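Local coordinates for protein lysozyme (PDB 6UKC) that probably hydrolyses the beta-1,4 linkages between N-acetylmuramic acid and N-acetylglucosamine in peptidoglycan, and those within chitodextrins, as a C-type lysozyme, at residues Cys10-Leu15 with Ser38-Ala43; Lys28-Ile33 with Gly56-Asn61; Ile60-Lys63 with Asp69-Lys72; Lys63-Ser68 with Asn73-Pro78; Glu95-Asp100 with Ser112-Tyr117. All blocks are in the same frame, centred on the assembly; numbering follows the deposited sequence.

Contact 1 of 5, residues Cys10-Leu15 with Ser38-Ala43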
# COMPACT_ATOMS: atom_id res chain seq x y z
N CYS A 10 -13.14 -5.81 4.10
CA CYS A 10 -14.22 -4.81 4.35
C CYS A 10 -13.85 -3.96 5.57
O CYS A 10 -14.10 -2.75 5.53
CB CYS A 10 -15.57 -5.49 4.50
SG CYS A 10 -16.00 -6.43 3.02
N GLU A 11 -13.24 -4.55 6.59
CA GLU A 11 -12.75 -3.78 7.78
C GLU A 11 -11.73 -2.73 7.33
O GLU A 11 -11.76 -1.57 7.78
CB GLU A 11 -12.12 -4.74 8.76
CG GLU A 11 -11.71 -4.07 10.06
CD GLU A 11 -10.76 -4.90 10.89
OE1 GLU A 11 -10.22 -4.37 11.85
OE2 GLU A 11 -10.56 -6.09 10.57
N PHE A 12 -10.82 -3.13 6.46
CA PHE A 12 -9.79 -2.24 5.90
C PHE A 12 -10.46 -1.18 5.03
O PHE A 12 -10.09 0.02 5.17
CB PHE A 12 -8.74 -3.05 5.14
CG PHE A 12 -7.57 -2.24 4.67
CD1 PHE A 12 -6.80 -1.52 5.56
CD2 PHE A 12 -7.26 -2.17 3.32
CE1 PHE A 12 -5.72 -0.78 5.12
CE2 PHE A 12 -6.19 -1.41 2.89
CZ PHE A 12 -5.42 -0.72 3.79
N ALA A 13 -11.42 -1.58 4.17
CA ALA A 13 -12.18 -0.61 3.34
C ALA A 13 -12.87 0.43 4.24
O ALA A 13 -12.71 1.65 3.93
CB ALA A 13 -13.19 -1.31 2.45
N GLU A 14 -13.59 -0.01 5.28
CA GLU A 14 -14.36 0.89 6.19
C GLU A 14 -13.37 1.82 6.92
O GLU A 14 -13.69 2.97 7.14
CB GLU A 14 -15.26 0.09 7.13
CG GLU A 14 -16.46 -0.57 6.44
CD GLU A 14 -17.47 -1.26 7.35
OE1 GLU A 14 -17.86 -2.41 7.05
OE2 GLU A 14 -17.89 -0.66 8.36
N LEU A 15 -12.17 1.34 7.27
CA LEU A 15 -11.17 2.17 7.99
C LEU A 15 -10.72 3.33 7.10
O LEU A 15 -10.63 4.48 7.60
CB LEU A 15 -9.97 1.32 8.37
CG LEU A 15 -8.82 2.12 8.96
CD1 LEU A 15 -9.21 2.63 10.35
CD2 LEU A 15 -7.54 1.30 9.01
N SER A 38 0.01 -8.28 0.76
CA SER A 38 0.29 -8.64 2.18
C SER A 38 -0.83 -9.42 2.88
O SER A 38 -0.63 -9.71 4.06
CB SER A 38 0.56 -7.40 2.96
OG SER A 38 -0.63 -6.63 3.09
N SER A 39 -1.95 -9.72 2.21
CA SER A 39 -3.20 -10.24 2.84
C SER A 39 -3.63 -9.34 4.00
O SER A 39 -4.03 -9.88 5.05
CB SER A 39 -3.01 -11.65 3.26
OG SER A 39 -2.55 -12.41 2.16
N PHE A 40 -3.50 -8.02 3.83
CA PHE A 40 -3.90 -6.97 4.81
C PHE A 40 -3.23 -7.19 6.17
O PHE A 40 -3.84 -6.80 7.22
CB PHE A 40 -5.41 -6.95 5.02
CG PHE A 40 -6.25 -7.01 3.77
CD1 PHE A 40 -6.53 -5.85 3.05
CD2 PHE A 40 -6.77 -8.21 3.33
CE1 PHE A 40 -7.35 -5.89 1.93
CE2 PHE A 40 -7.59 -8.25 2.21
CZ PHE A 40 -7.87 -7.10 1.52
N ASN A 41 -2.03 -7.78 6.16
CA ASN A 41 -1.23 -8.06 7.38
C ASN A 41 -0.20 -6.93 7.56
O ASN A 41 0.78 -6.86 6.76
CB ASN A 41 -0.61 -9.46 7.31
CG ASN A 41 0.41 -9.72 8.40
OD1 ASN A 41 0.35 -9.15 9.50
ND2 ASN A 41 1.35 -10.59 8.08
N THR A 42 -0.41 -6.11 8.58
CA THR A 42 0.41 -4.90 8.87
C THR A 42 1.86 -5.26 9.22
O THR A 42 2.70 -4.35 9.18
CB THR A 42 -0.19 -4.07 10.01
OG1 THR A 42 -0.15 -4.82 11.23
CG2 THR A 42 -1.61 -3.63 9.71
N ALA A 43 2.15 -6.51 9.61
CA ALA A 43 3.50 -6.98 10.00
C ALA A 43 4.13 -7.83 8.89
O ALA A 43 5.25 -8.30 9.12
CB ALA A 43 3.43 -7.74 11.31

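Contact 2 of 5, residues Lys28-Ile33 with Gly56-Asn61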
# COMPACT_ATOMS: atom_id res chain seq x y z
N LYS A 28 -10.92 1.42 -3.38
CA LYS A 28 -10.96 0.13 -4.14
C LYS A 28 -9.53 -0.24 -4.56
O LYS A 28 -9.18 -1.45 -4.52
CB LYS A 28 -11.92 0.20 -5.33
CG LYS A 28 -11.53 1.14 -6.45
CD LYS A 28 -12.69 1.40 -7.38
CE LYS A 28 -12.28 1.99 -8.71
NZ LYS A 28 -13.50 2.28 -9.52
N ASN A 29 -8.72 0.76 -4.91
CA ASN A 29 -7.32 0.53 -5.34
C ASN A 29 -6.47 0.11 -4.13
O ASN A 29 -5.66 -0.82 -4.28
CB ASN A 29 -6.76 1.73 -6.11
CG ASN A 29 -7.21 1.73 -7.56
OD1 ASN A 29 -6.91 0.80 -8.29
ND2 ASN A 29 -7.98 2.73 -7.98
N TRP A 30 -6.60 0.77 -2.97
CA TRP A 30 -5.70 0.43 -1.84
C TRP A 30 -6.09 -0.95 -1.29
O TRP A 30 -5.17 -1.77 -1.00
CB TRP A 30 -5.66 1.53 -0.75
CG TRP A 30 -4.97 2.80 -1.14
CD1 TRP A 30 -5.46 4.06 -1.00
CD2 TRP A 30 -3.63 2.95 -1.69
NE1 TRP A 30 -4.56 4.99 -1.44
CE2 TRP A 30 -3.42 4.34 -1.88
CE3 TRP A 30 -2.60 2.07 -2.05
CZ2 TRP A 30 -2.24 4.86 -2.40
CZ3 TRP A 30 -1.44 2.58 -2.59
CH2 TRP A 30 -1.26 3.96 -2.75
N VAL A 31 -7.39 -1.25 -1.19
CA VAL A 31 -7.85 -2.58 -0.69
C VAL A 31 -7.25 -3.70 -1.57
O VAL A 31 -6.68 -4.72 -1.03
CB VAL A 31 -9.39 -2.64 -0.65
CG1 VAL A 31 -9.91 -4.04 -0.42
CG2 VAL A 31 -9.95 -1.67 0.39
N CYS A 32 -7.39 -3.56 -2.89
CA CYS A 32 -6.91 -4.57 -3.87
C CYS A 32 -5.40 -4.76 -3.69
O CYS A 32 -4.94 -5.96 -3.62
CB CYS A 32 -7.24 -4.17 -5.30
SG CYS A 32 -6.92 -5.52 -6.46
N ILE A 33 -4.65 -3.64 -3.65
CA ILE A 33 -3.17 -3.67 -3.53
C ILE A 33 -2.80 -4.36 -2.22
O ILE A 33 -1.96 -5.29 -2.30
CB ILE A 33 -2.54 -2.27 -3.68
CG1 ILE A 33 -2.69 -1.79 -5.12
CG2 ILE A 33 -1.07 -2.28 -3.24
CD1 ILE A 33 -2.48 -0.30 -5.28
N GLY A 56 5.35 -3.98 5.67
CA GLY A 56 3.96 -3.67 6.05
C GLY A 56 2.93 -4.11 5.02
O GLY A 56 3.27 -4.84 4.09
N ILE A 57 1.71 -3.62 5.19
CA ILE A 57 0.49 -3.93 4.41
C ILE A 57 0.66 -3.54 2.93
O ILE A 57 -0.04 -4.18 2.09
CB ILE A 57 -0.72 -3.24 5.07
CG1 ILE A 57 -2.05 -3.78 4.54
CG2 ILE A 57 -0.63 -1.72 4.95
CD1 ILE A 57 -3.19 -3.57 5.47
N PHE A 58 1.54 -2.57 2.62
CA PHE A 58 1.78 -2.07 1.23
C PHE A 58 3.17 -2.49 0.74
O PHE A 58 3.57 -2.04 -0.37
CB PHE A 58 1.57 -0.55 1.12
CG PHE A 58 0.15 -0.08 1.37
CD1 PHE A 58 -0.92 -0.65 0.71
CD2 PHE A 58 -0.10 0.99 2.20
CE1 PHE A 58 -2.22 -0.20 0.91
CE2 PHE A 58 -1.40 1.45 2.40
CZ PHE A 58 -2.46 0.85 1.76
N GLN A 59 3.88 -3.31 1.53
CA GLN A 59 5.16 -3.95 1.14
C GLN A 59 6.03 -2.90 0.46
O GLN A 59 6.45 -3.11 -0.67
CB GLN A 59 4.85 -5.17 0.27
CG GLN A 59 4.27 -6.33 1.08
CD GLN A 59 5.37 -6.85 1.97
OE1 GLN A 59 6.34 -7.43 1.47
NE2 GLN A 59 5.24 -6.60 3.28
N ILE A 60 6.28 -1.79 1.16
CA ILE A 60 7.10 -0.66 0.68
C ILE A 60 8.57 -0.99 0.92
O ILE A 60 8.91 -1.45 2.06
CB ILE A 60 6.67 0.64 1.39
CG1 ILE A 60 5.25 1.05 1.00
CG2 ILE A 60 7.69 1.73 1.11
CD1 ILE A 60 4.54 1.87 2.01
N ASN A 61 9.40 -0.72 -0.10
CA ASN A 61 10.79 -1.21 -0.25
C ASN A 61 11.75 -0.18 0.35
O ASN A 61 11.62 1.01 -0.03
CB ASN A 61 11.12 -1.48 -1.73
CG ASN A 61 12.45 -2.20 -1.89
OD1 ASN A 61 13.46 -1.57 -2.18
ND2 ASN A 61 12.46 -3.50 -1.66

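Contact 3 of 5, residues Ile60-Lys63 with Asp69-Lys72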
# COMPACT_ATOMS: atom_id res chain seq x y z
N ILE A 60 6.28 -1.79 1.16
CA ILE A 60 7.10 -0.66 0.68
C ILE A 60 8.57 -0.99 0.92
O ILE A 60 8.91 -1.45 2.06
CB ILE A 60 6.67 0.64 1.39
CG1 ILE A 60 5.25 1.05 1.00
CG2 ILE A 60 7.69 1.73 1.11
CD1 ILE A 60 4.54 1.87 2.01
N ASN A 61 9.40 -0.72 -0.10
CA ASN A 61 10.79 -1.21 -0.25
C ASN A 61 11.75 -0.18 0.35
O ASN A 61 11.62 1.01 -0.03
CB ASN A 61 11.12 -1.48 -1.73
CG ASN A 61 12.45 -2.20 -1.89
OD1 ASN A 61 13.46 -1.57 -2.18
ND2 ASN A 61 12.46 -3.50 -1.66
N ASN A 62 12.70 -0.61 1.21
CA ASN A 62 13.68 0.29 1.90
C ASN A 62 14.76 0.84 0.94
O ASN A 62 15.53 1.74 1.38
CB ASN A 62 14.33 -0.37 3.12
CG ASN A 62 15.06 -1.66 2.82
OD1 ASN A 62 14.94 -2.20 1.73
ND2 ASN A 62 15.85 -2.14 3.78
N LYS A 63 14.85 0.37 -0.31
CA LYS A 63 15.86 0.89 -1.27
C LYS A 63 15.57 2.36 -1.60
O LYS A 63 16.57 3.07 -1.83
CB LYS A 63 15.97 0.06 -2.56
CG LYS A 63 16.97 0.64 -3.57
CD LYS A 63 17.73 -0.37 -4.44
CE LYS A 63 18.89 -1.00 -3.70
NZ LYS A 63 20.05 -1.32 -4.58
N ASP A 69 19.29 4.24 6.90
CA ASP A 69 20.55 3.44 6.91
C ASP A 69 20.78 2.71 5.58
O ASP A 69 21.93 2.37 5.30
CB ASP A 69 20.52 2.46 8.09
CG ASP A 69 19.33 1.53 8.03
OD1 ASP A 69 18.19 2.02 8.23
OD2 ASP A 69 19.53 0.34 7.72
N TYR A 70 19.75 2.50 4.75
CA TYR A 70 19.83 1.70 3.50
C TYR A 70 19.16 2.46 2.34
O TYR A 70 18.02 2.92 2.51
CB TYR A 70 19.18 0.33 3.71
CG TYR A 70 19.32 -0.58 2.53
CD1 TYR A 70 18.39 -0.54 1.50
CD2 TYR A 70 20.39 -1.45 2.42
CE1 TYR A 70 18.52 -1.35 0.39
CE2 TYR A 70 20.53 -2.28 1.31
CZ TYR A 70 19.59 -2.22 0.29
OH TYR A 70 19.68 -3.00 -0.81
N GLY A 71 19.83 2.54 1.19
CA GLY A 71 19.31 3.17 -0.04
C GLY A 71 18.93 4.62 0.20
O GLY A 71 19.68 5.31 0.91
N LYS A 72 17.81 5.09 -0.35
CA LYS A 72 17.23 6.43 -0.09
C LYS A 72 16.06 6.29 0.90
O LYS A 72 15.70 5.16 1.27
CB LYS A 72 16.78 7.11 -1.39
CG LYS A 72 17.85 7.25 -2.47
CD LYS A 72 18.90 8.29 -2.14
CE LYS A 72 19.99 8.37 -3.19
NZ LYS A 72 21.20 9.08 -2.70

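Contact 4 of 5, residues Lys63-Ser68 with Asn73-Pro78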
# COMPACT_ATOMS: atom_id res chain seq x y z
N LYS A 63 14.85 0.37 -0.31
CA LYS A 63 15.86 0.89 -1.27
C LYS A 63 15.57 2.36 -1.60
O LYS A 63 16.57 3.07 -1.83
CB LYS A 63 15.97 0.06 -2.56
CG LYS A 63 16.97 0.64 -3.57
CD LYS A 63 17.73 -0.37 -4.44
CE LYS A 63 18.89 -1.00 -3.70
NZ LYS A 63 20.05 -1.32 -4.58
N TYR A 64 14.29 2.80 -1.65
CA TYR A 64 13.89 4.16 -2.12
C TYR A 64 13.08 4.94 -1.07
O TYR A 64 13.21 6.17 -0.98
CB TYR A 64 13.06 4.05 -3.41
CG TYR A 64 13.67 3.13 -4.44
CD1 TYR A 64 14.81 3.51 -5.16
CD2 TYR A 64 13.15 1.87 -4.66
CE1 TYR A 64 15.39 2.66 -6.09
CE2 TYR A 64 13.72 1.00 -5.59
CZ TYR A 64 14.84 1.40 -6.30
OH TYR A 64 15.39 0.57 -7.22
N TRP A 65 12.23 4.27 -0.29
CA TRP A 65 10.99 4.86 0.27
C TRP A 65 11.12 5.10 1.77
O TRP A 65 10.71 6.20 2.22
CB TRP A 65 9.79 3.97 -0.05
CG TRP A 65 9.59 3.78 -1.53
CD1 TRP A 65 9.66 2.60 -2.22
CD2 TRP A 65 9.35 4.80 -2.52
NE1 TRP A 65 9.43 2.81 -3.55
CE2 TRP A 65 9.25 4.15 -3.77
CE3 TRP A 65 9.19 6.18 -2.48
CZ2 TRP A 65 9.03 4.84 -4.96
CZ3 TRP A 65 8.94 6.86 -3.65
CH2 TRP A 65 8.87 6.21 -4.87
N CYS A 66 11.69 4.17 2.53
CA CYS A 66 11.92 4.33 3.99
C CYS A 66 13.36 3.95 4.36
O CYS A 66 14.02 3.26 3.55
CB CYS A 66 10.93 3.48 4.77
SG CYS A 66 11.09 1.74 4.32
N GLY A 67 13.78 4.37 5.56
CA GLY A 67 14.99 3.86 6.24
C GLY A 67 16.22 4.68 5.91
O GLY A 67 16.70 4.54 4.78
N SER A 68 16.71 5.48 6.87
CA SER A 68 17.96 6.30 6.82
C SER A 68 19.19 5.48 6.40
O SER A 68 20.02 6.00 5.63
CB SER A 68 18.23 6.94 8.17
OG SER A 68 17.42 8.09 8.35
N ASN A 73 15.48 7.44 1.27
CA ASN A 73 14.40 7.58 2.28
C ASN A 73 13.40 8.64 1.78
O ASN A 73 13.18 9.64 2.50
CB ASN A 73 15.01 7.92 3.64
CG ASN A 73 14.05 7.72 4.80
OD1 ASN A 73 12.93 7.26 4.62
ND2 ASN A 73 14.48 8.06 6.00
N VAL A 74 12.78 8.45 0.61
CA VAL A 74 11.92 9.51 0.01
C VAL A 74 10.80 9.88 1.00
O VAL A 74 10.51 11.06 1.15
CB VAL A 74 11.37 9.13 -1.37
CG1 VAL A 74 10.24 10.05 -1.81
CG2 VAL A 74 12.48 9.14 -2.42
N CYS A 75 10.23 8.90 1.70
CA CYS A 75 9.10 9.13 2.63
C CYS A 75 9.58 9.69 3.97
O CYS A 75 8.71 10.05 4.82
CB CYS A 75 8.30 7.85 2.86
SG CYS A 75 7.31 7.37 1.42
N LYS A 76 10.91 9.76 4.15
CA LYS A 76 11.58 10.38 5.33
C LYS A 76 11.02 9.75 6.60
O LYS A 76 10.55 10.47 7.48
CB LYS A 76 11.40 11.90 5.28
CG LYS A 76 12.25 12.56 4.20
CD LYS A 76 13.76 12.41 4.42
CE LYS A 76 14.57 12.06 3.17
NZ LYS A 76 14.83 13.24 2.31
N ILE A 77 11.06 8.42 6.65
CA ILE A 77 10.44 7.61 7.73
C ILE A 77 11.29 6.36 7.93
O ILE A 77 11.80 5.78 6.95
CB ILE A 77 8.96 7.33 7.37
CG1 ILE A 77 8.13 6.96 8.60
CG2 ILE A 77 8.83 6.27 6.28
CD1 ILE A 77 7.74 8.15 9.42
N PRO A 78 11.51 5.95 9.21
CA PRO A 78 11.98 4.60 9.51
C PRO A 78 10.96 3.54 9.02
O PRO A 78 9.74 3.67 9.29
CB PRO A 78 12.12 4.53 11.05
CG PRO A 78 11.44 5.78 11.59
CD PRO A 78 11.22 6.72 10.43

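Contact 5 of 5, residues Glu95-Asp100 with Ser112-Tyr117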
# COMPACT_ATOMS: atom_id res chain seq x y z
N GLU A 95 0.78 7.04 -0.63
CA GLU A 95 0.28 8.18 -1.45
C GLU A 95 1.45 8.93 -2.09
O GLU A 95 1.26 9.48 -3.19
CB GLU A 95 -0.54 9.13 -0.61
CG GLU A 95 -1.87 8.52 -0.23
CD GLU A 95 -2.75 9.38 0.65
OE1 GLU A 95 -3.97 9.21 0.61
OE2 GLU A 95 -2.20 10.22 1.37
N THR A 96 2.59 9.05 -1.38
CA THR A 96 3.84 9.63 -1.94
C THR A 96 4.40 8.74 -3.06
O THR A 96 4.89 9.30 -4.08
CB THR A 96 4.89 9.81 -0.84
OG1 THR A 96 4.31 10.73 0.07
CG2 THR A 96 6.23 10.33 -1.34
N ILE A 97 4.41 7.42 -2.85
CA ILE A 97 4.87 6.46 -3.90
C ILE A 97 3.98 6.64 -5.14
O ILE A 97 4.53 6.82 -6.25
CB ILE A 97 4.89 5.01 -3.38
CG1 ILE A 97 5.96 4.84 -2.30
CG2 ILE A 97 5.04 4.01 -4.53
CD1 ILE A 97 5.88 3.54 -1.58
N ARG A 98 2.66 6.64 -4.96
CA ARG A 98 1.67 6.92 -6.03
C ARG A 98 1.92 8.30 -6.65
O ARG A 98 1.94 8.39 -7.88
CB ARG A 98 0.23 6.86 -5.50
CG ARG A 98 -0.81 6.74 -6.62
CD ARG A 98 -2.25 6.92 -6.15
NE ARG A 98 -2.39 8.16 -5.42
CZ ARG A 98 -3.15 8.35 -4.35
NH1 ARG A 98 -3.88 7.36 -3.87
NH2 ARG A 98 -3.16 9.54 -3.76
N ARG A 99 2.13 9.34 -5.84
CA ARG A 99 2.34 10.72 -6.36
C ARG A 99 3.60 10.72 -7.23
O ARG A 99 3.50 11.17 -8.40
CB ARG A 99 2.40 11.76 -5.24
CG ARG A 99 2.47 13.19 -5.74
CD ARG A 99 2.46 14.25 -4.65
NE ARG A 99 2.98 13.76 -3.37
CZ ARG A 99 2.25 13.28 -2.35
NH1 ARG A 99 0.93 13.21 -2.42
NH2 ARG A 99 2.84 12.87 -1.25
N ASP A 100 4.73 10.20 -6.74
CA ASP A 100 6.01 10.28 -7.50
C ASP A 100 5.95 9.44 -8.78
O ASP A 100 6.38 9.93 -9.87
CB ASP A 100 7.20 9.86 -6.63
CG ASP A 100 7.51 10.89 -5.55
OD1 ASP A 100 6.71 11.85 -5.39
OD2 ASP A 100 8.55 10.74 -4.88
N SER A 112 1.14 1.77 -10.53
CA SER A 112 1.97 0.83 -11.32
C SER A 112 3.31 0.56 -10.61
O SER A 112 4.01 -0.35 -11.05
CB SER A 112 2.14 1.28 -12.75
OG SER A 112 3.01 2.39 -12.85
N ALA A 113 3.61 1.26 -9.51
CA ALA A 113 4.78 1.03 -8.63
C ALA A 113 4.64 -0.30 -7.87
O ALA A 113 5.67 -0.80 -7.37
CB ALA A 113 4.95 2.18 -7.66
N TRP A 114 3.43 -0.86 -7.81
CA TRP A 114 3.13 -2.13 -7.09
C TRP A 114 2.99 -3.30 -8.07
O TRP A 114 2.14 -3.21 -8.98
CB TRP A 114 1.86 -1.98 -6.25
CG TRP A 114 2.10 -1.26 -4.96
CD1 TRP A 114 2.46 -1.82 -3.77
CD2 TRP A 114 1.98 0.15 -4.73
NE1 TRP A 114 2.59 -0.85 -2.82
CE2 TRP A 114 2.28 0.37 -3.37
CE3 TRP A 114 1.63 1.25 -5.51
CZ2 TRP A 114 2.27 1.63 -2.79
CZ3 TRP A 114 1.61 2.50 -4.94
CH2 TRP A 114 1.92 2.69 -3.60
N VAL A 115 3.76 -4.36 -7.83
CA VAL A 115 3.71 -5.63 -8.61
C VAL A 115 2.29 -6.19 -8.51
O VAL A 115 1.73 -6.54 -9.55
CB VAL A 115 4.80 -6.63 -8.14
CG1 VAL A 115 4.80 -7.91 -8.95
CG2 VAL A 115 6.18 -6.00 -8.20
N ALA A 116 1.66 -6.19 -7.32
CA ALA A 116 0.29 -6.72 -7.14
C ALA A 116 -0.71 -5.91 -7.98
O ALA A 116 -1.69 -6.51 -8.49
CB ALA A 116 -0.12 -6.74 -5.68
N TYR A 117 -0.49 -4.60 -8.11
CA TYR A 117 -1.41 -3.71 -8.86
C TYR A 117 -1.38 -4.13 -10.33
O TYR A 117 -2.44 -4.29 -10.93
CB TYR A 117 -1.11 -2.22 -8.68
CG TYR A 117 -1.97 -1.36 -9.58
CD1 TYR A 117 -3.28 -1.07 -9.25
CD2 TYR A 117 -1.50 -0.92 -10.80
CE1 TYR A 117 -4.09 -0.33 -10.09
CE2 TYR A 117 -2.29 -0.17 -11.66
CZ TYR A 117 -3.59 0.12 -11.30
OH TYR A 117 -4.36 0.87 -12.13

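Contact 1 of 5, residues Cys10-Leu15 with Ser38-Ala43
Phe-12 and Phe-40 mark the closest backbone approach, their CA atoms 7.6 Å apart, where helix 9-20 faces the loop that leaves helix 24-38. Ser-39, with positive phi, is the first residue to leave the helix, and it and Phe-40 are the central residues of a type I' turn from Ser-38 to Asn-41, where Asn-41 N bonds Ser-38 O at 3.2 Å. At this spacing the rings, not the main chains, bridge the gap. Phe-12 extends its ring from the helix with CG opposite the backbone N (chi1 -174°). Its CD2 reaches CD1 of Phe-40 at 3.8 Å, arriving at the edge of the Phe-40 ring and close to its plane. The ring planes are inclined at 57° and the centroids lie 5.8 Å apart, an oblique meeting. On the loop side, Asn-41 OD1 accepts from Ala-43 N at 3.2 Å, forming an Asx turn that shapes the chain just beyond Phe-40. Both rings also touch Ala-34 of helix 24-38, and Phe-7 meets Phe-12. The contact is therefore buried and apolar, joining the N-terminal helix to the end of the next by carbon-carbon packing, without directional bonds to fix the ring angle.

Contact 2 of 5, residues Lys28-Ile33 with Gly56-Asn61
The hydrophobic core between the alpha and beta lobes receives Phe-58 here, set against Trp-30 and Ile-33 of helix 24-38. The closest CA pair is Ile-33 and Phe-58, 7.1 Å apart. With CG anti to its carbonyl carbon (chi1 -64°), Phe-58 brings CE1 to CE3 of Trp-30 at 3.7 Å; the centroids of its ring and the Trp-30 six-membered ring are 5.0 Å apart. Their planes meet obliquely at 52°, and the side chains run nearly at right angles. Trp-30 O lies at the edge of the Phe-58 ring, in its plane, while CG2 of Ile-57 covers one face near the rim. Ile-33 CG2 adds a looser contact at 4.3 Å from Phe-58 CD1. In the C-type lysozyme fold this segment leads from strand 53-55 into strand 60-61, and a type I turn from Gly-56 to Gln-59 with a G1 beta bulge opposite Tyr-55 makes the connection. Gly-56 O is gripped twice by Gln-59: by backbone N at 3.0 Å and by NE2 at 2.8 Å, the latter in the carbonyl plane on a lone pair. Phe-58 O accepts from Trp-114 NE1, and the Trp-30 ring meets those of Trp-114 and Tyr-111 edge-to-face.

Contact 3 of 5, residues Ile60-Lys63 with Asp69-Lys72
This is a surface contact within the long loop that follows strand 60-61, pairing Asn-62 and Lys-63 with Tyr-70, Gly-71 and Lys-72. The backbones approach most closely at Lys-63 and Gly-71, whose CA atoms are 4.3 Å apart. One backbone bond links the segments: Lys-72 N donates to Lys-63 O at 2.8 Å and is nearly straight (165°). Gly-71 CA lies 3.3 Å from the same Lys-63 O in a CA-H...O contact, with no side chain of its own to hinder the approach. Tyr-70 supplies the main side-chain part of the interface, its CG anti to the backbone N (chi1 -175°), which brings the ring to Asn-62. Its CD1 is 3.8 Å from CG of Asn-62, and the amide and ring planes are only 18° from parallel. Asn-62 O, by contrast, sits at the ring edge, in its plane. The Tyr-70 OH is 3.6 Å from CE of Lys-63, whose bent chain lies obliquely to the ring. These residues begin the long loop of the beta lobe in the C-type lysozyme fold, and an Asx turn opens it: Asn-61 OD1 accepts from Lys-63 N at 3.0 Å. The Asn-62 amide is tied back to the sheet, since its OD1 accepts from Thr-53 N; Asn-61 ND2 likewise bonds Asp-54 and Ser-52. A less favourable feature is the meeting of two acceptors, Asn-62 O and Tyr-70 O, at 3.0 Å.

Contact 4 of 5, residues Lys63-Ser68 with Asn73-Pro78
The Trp-65 indole has Val-74 obliquely against its six-membered ring, CE3 lying 3.8 Å from Val-74 CB, while Tyr-64 CB covers one face near the rim. Trp-65 and Val-74 run side by side and point the same way, with CG1 of Val-74 near CZ3. The preceding ring, that of Tyr-64, carries Lys-63 CG over one face. Behind these rings the two segments are joined by three backbone bonds. Val-74 N gives to Tyr-64 O at 2.8 Å and is almost linear (171°); Cys-75 N gives to Trp-65 O, also at 2.8 Å; and Gly-67 N, from segment 63-68, gives to Ile-77 O at 2.8 Å. The direction of donation thus reverses along the interface. Asn-73 sits between the segments: with CG opposite its backbone N (chi1 -164°), its OD1 comes 3.2 Å from Cys-66 CA and also accepts from Ile-77 N at 3.0 Å, bracing the type I turn from Asn-73 to Lys-76. Next to it, CB of Cys-66 packs on CG2 of Ile-77 at 3.8 Å. Two disulfides continue from here, Cys-66 to Cys-79 within the loop and Cys-75 to Cys-93 in helix 88-105. A long loop folded back on itself and cross-linked in this way is characteristic of the beta lobe of C-type lysozymes.

Contact 5 of 5, residues Glu95-Asp100 with Ser112-Tyr117
Ile-97 projects from helix 88-105 toward Trp-114 and Ala-113. Its CB lies 3.8 Å from CH2 of Trp-114. CG2, set opposite the backbone N while CG1 lies beside it (chi1 -67°), makes the main contact: it is 3.5 Å from the same CH2, 3.8 Å from CZ3 of Trp-114, and 3.6 Å from CB of Ala-113. The other branch turns from this segment, CG1 packing on the Trp-65 indole and CD1 on Ile-60. Ile-97 and Trp-114 cross at about a right angle, and the methyl reaches the outer corner of the indole obliquely. The backbones are closest at Arg-98 and Ala-113, with CA atoms 7.2 Å apart, and Arg-98 N comes 4.2 Å from Trp-114 CH2. In the C-type lysozyme fold, helix 88-105, the longest helix of the chain, belongs to the alpha lobe, and segment 112-117, beyond the loop that follows that helix, runs into the short helix 115-121, where Trp-114 occupies the N-cap position. Trp-114 O receives a weak bond from Tyr-117 N at 3.1 Å. The polar edge of the indole is satisfied by Phe-58 O, to which NE1 donates. Ala-116 N, in the first turn of the short helix, donates to Glu-37 OE1.

In the fold
Contacts 1, 2 and 5 form a continuous interior. The centres of contacts 1 and 2 and of contacts 2 and 5 are each about 9 Å apart. Ser-38 OG reaches Ile-57 O at 2.7 Å, and Trp-30 CZ2 packs 3.3 Å from Arg-98 NH1. Contacts 3 and 4, with centres about 5 Å apart and Lys-63 in common, lie centre to centre about 23 and 22 Å from contact 1, across the chain's centre. Contact 4 meets contact 5 through Trp-65 CD2, 3.4 Å from Ile-97 CG1, and contact 3 does so through Ile-60 CG1, 3.6 Å from Ile-97 CD1. Contact 2 joins the lobes, and contact 5 packs within the alpha lobe beside it; in C-type lysozymes the substrate cleft lies between the lobes.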